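Local coordinates for protein GDP-6-deoxy-D-mannose reductase (Pseudomonas aeruginosa, PDB 6X3B) that probably reduces GDP-4-dehydro-6-deoxy-D-mannose with NADPH as cofactor, a step in the making of lipopolysaccharide O-antigen, at residues A[134-139]-A[285-290]. Numbering follows the deposited sequence. Where two conformers were deposited one is given.
Sequences EAALPI and RRVRGS
I139 and G289 form a single beta bridge, the tight end of this contact. I139 N donates to R288 O (2.8 Å) in that carbonyl's plane, and S290 N donates to I139 O (2.8 Å). The backbones run only 4.5 Å apart from I139 CA to G289 CA; R288 N is buried with no partner in the model. Beside the bridge P138, joined to L137 by a cis peptide bond, sets its CA over one face of the R288 guanidinium. In this conformer, one of two, a bend at chi3 (73°) brings R288 NH2 to 3.6 Å from P138 CD. Aliphatic L137 fills the middle, its CD1 reaching R286 O and CB.

The other end is looser and wetter. E252 OE2 takes salt bridges from both R286 NH2 and R288 NH1; exposed E134 adds a long one, OE1 to R286 NH1 (3.5 Å), the carboxylate and guanidinium planes 70° apart. One water bridges the same OE1 and NH1; another ties OE2 to R286 N.

The contact joins two loops of the Rossmann-type fold, before helices 150-169 and 292-298. R285 and V287 hydrogen-bond by backbone to S219 of strand 219-224, while I139 and V287 touch F179 of strand 172-182.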
loop_
_atom_site.group_PDB
_atom_site.type_symbol
_atom_site.label_atom_id
_atom_site.label_comp_id
_atom_site.label_asym_id
_atom_site.label_seq_id
_atom_site.Cartn_x
_atom_site.Cartn_y
_atom_site.Cartn_z
ATOM N N GLU A 134 3.466 22.968 2.437
ATOM C CA GLU A 134 4.782 23.593 2.548
ATOM C C GLU A 134 5.292 23.588 3.984
ATOM O O GLU A 134 6.503 23.460 4.216
ATOM C CB GLU A 134 4.731 25.009 1.981
ATOM C CG GLU A 134 4.380 25.009 0.510
ATOM C CD GLU A 134 4.620 26.341 -0.178
ATOM O OE1 GLU A 134 5.007 27.325 0.492
ATOM O OE2 GLU A 134 4.421 26.390 -1.408
ATOM N N ALA A 135 4.386 23.672 4.958
ATOM C CA ALA A 135 4.792 23.647 6.360
ATOM C C ALA A 135 5.326 22.290 6.792
ATOM O O ALA A 135 6.061 22.214 7.783
ATOM C CB ALA A 135 3.615 24.055 7.251
ATOM N N ALA A 136 4.988 21.219 6.074
ATOM C CA ALA A 136 5.527 19.898 6.360
ATOM C C ALA A 136 6.866 19.641 5.685
ATOM O O ALA A 136 7.436 18.567 5.878
ATOM C CB ALA A 136 4.537 18.809 5.929
ATOM N N LEU A 137 7.363 20.574 4.877
ATOM C CA LEU A 137 8.673 20.401 4.269
ATOM C C LEU A 137 9.763 20.635 5.313
ATOM O O LEU A 137 9.598 21.461 6.216
ATOM C CB LEU A 137 8.852 21.370 3.102
ATOM C CG LEU A 137 7.873 21.242 1.930
ATOM C CD1 LEU A 137 8.311 22.155 0.812
ATOM C CD2 LEU A 137 7.770 19.806 1.426
ATOM N N PRO A 138 10.894 19.910 5.223
ATOM C CA PRO A 138 11.202 18.883 4.219
ATOM C C PRO A 138 10.530 17.552 4.527
ATOM O O PRO A 138 10.383 17.189 5.698
ATOM C CB PRO A 138 12.724 18.753 4.309
ATOM C CG PRO A 138 13.028 19.052 5.761
ATOM C CD PRO A 138 11.994 20.086 6.192
ATOM N N ILE A 139 10.147 16.827 3.474
ATOM C CA ILE A 139 9.418 15.572 3.640
ATOM C C ILE A 139 10.288 14.546 4.346
ATOM O O ILE A 139 11.421 14.288 3.937
ATOM C CB ILE A 139 8.966 15.041 2.271
ATOM C CG1 ILE A 139 7.998 16.022 1.609
ATOM C CG2 ILE A 139 8.387 13.626 2.414
ATOM C CD1 ILE A 139 7.597 15.607 0.236
ATOM N N ARG A 285 3.548 23.106 -5.498
ATOM C CA ARG A 285 4.485 24.145 -5.915
ATOM C C ARG A 285 5.919 23.849 -5.492
ATOM O O ARG A 285 6.857 24.240 -6.197
ATOM C CB ARG A 285 4.088 25.505 -5.343
ATOM C CG ARG A 285 2.623 25.867 -5.482
ATOM C CD ARG A 285 2.188 25.833 -6.934
ATOM N NE ARG A 285 2.978 26.727 -7.777
ATOM C CZ ARG A 285 2.891 26.747 -9.104
ATOM N NH1 ARG A 285 2.043 25.925 -9.706
ATOM N NH2 ARG A 285 3.635 27.583 -9.825
ATOM N N ARG A 286 6.120 23.210 -4.342
ATOM C CA ARG A 286 7.463 23.032 -3.803
ATOM C C ARG A 286 7.619 21.643 -3.205
ATOM O O ARG A 286 6.752 21.177 -2.466
ATOM C CB ARG A 286 7.773 24.077 -2.725
ATOM C CG ARG A 286 7.622 25.519 -3.189
ATOM C CD ARG A 286 7.758 26.455 -2.012
ATOM N NE ARG A 286 8.974 26.167 -1.272
ATOM C CZ ARG A 286 9.291 26.724 -0.112
ATOM N NH1 ARG A 286 8.475 27.614 0.438
ATOM N NH2 ARG A 286 10.425 26.395 0.490
ATOM N N VAL A 287 8.742 20.994 -3.506
ATOM C CA VAL A 287 9.071 19.698 -2.929
ATOM C C VAL A 287 10.515 19.748 -2.471
ATOM O O VAL A 287 11.418 20.044 -3.268
ATOM C CB VAL A 287 8.862 18.527 -3.906
ATOM C CG1 VAL A 287 9.297 17.194 -3.234
ATOM C CG2 VAL A 287 7.412 18.446 -4.370
ATOM N N ARG A 288 10.724 19.495 -1.184
ATOM C CA ARG A 288 12.051 19.313 -0.606
ATOM C C ARG A 288 12.004 18.060 0.255
ATOM O O ARG A 288 11.127 17.933 1.110
ATOM C CB ARG A 288 12.446 20.534 0.235
ATOM C CG ARG A 288 13.928 20.747 0.400
ATOM C CD ARG A 288 14.199 22.137 0.964
ATOM N NE ARG A 288 13.845 22.255 2.378
ATOM C CZ ARG A 288 12.799 22.933 2.841
ATOM N NH1 ARG A 288 11.982 23.561 2.001
ATOM N NH2 ARG A 288 12.575 22.990 4.151
ATOM N N GLY A 289 12.926 17.128 0.030
ATOM C CA GLY A 289 12.967 15.918 0.825
ATOM C C GLY A 289 14.017 16.013 1.913
ATOM O O GLY A 289 14.982 16.756 1.791
ATOM N N SER A 290 13.838 15.248 2.990
ATOM C CA SER A 290 14.898 15.084 3.986
ATOM C C SER A 290 15.609 13.754 3.773
ATOM O O SER A 290 14.965 12.704 3.685
ATOM C CB SER A 290 14.359 15.145 5.417
ATOM O OG SER A 290 15.281 14.559 6.334
HETATM O O HOH W 1 3.879 23.666 -2.389
HETATM O O HOH W 2 6.153 29.495 -0.936
#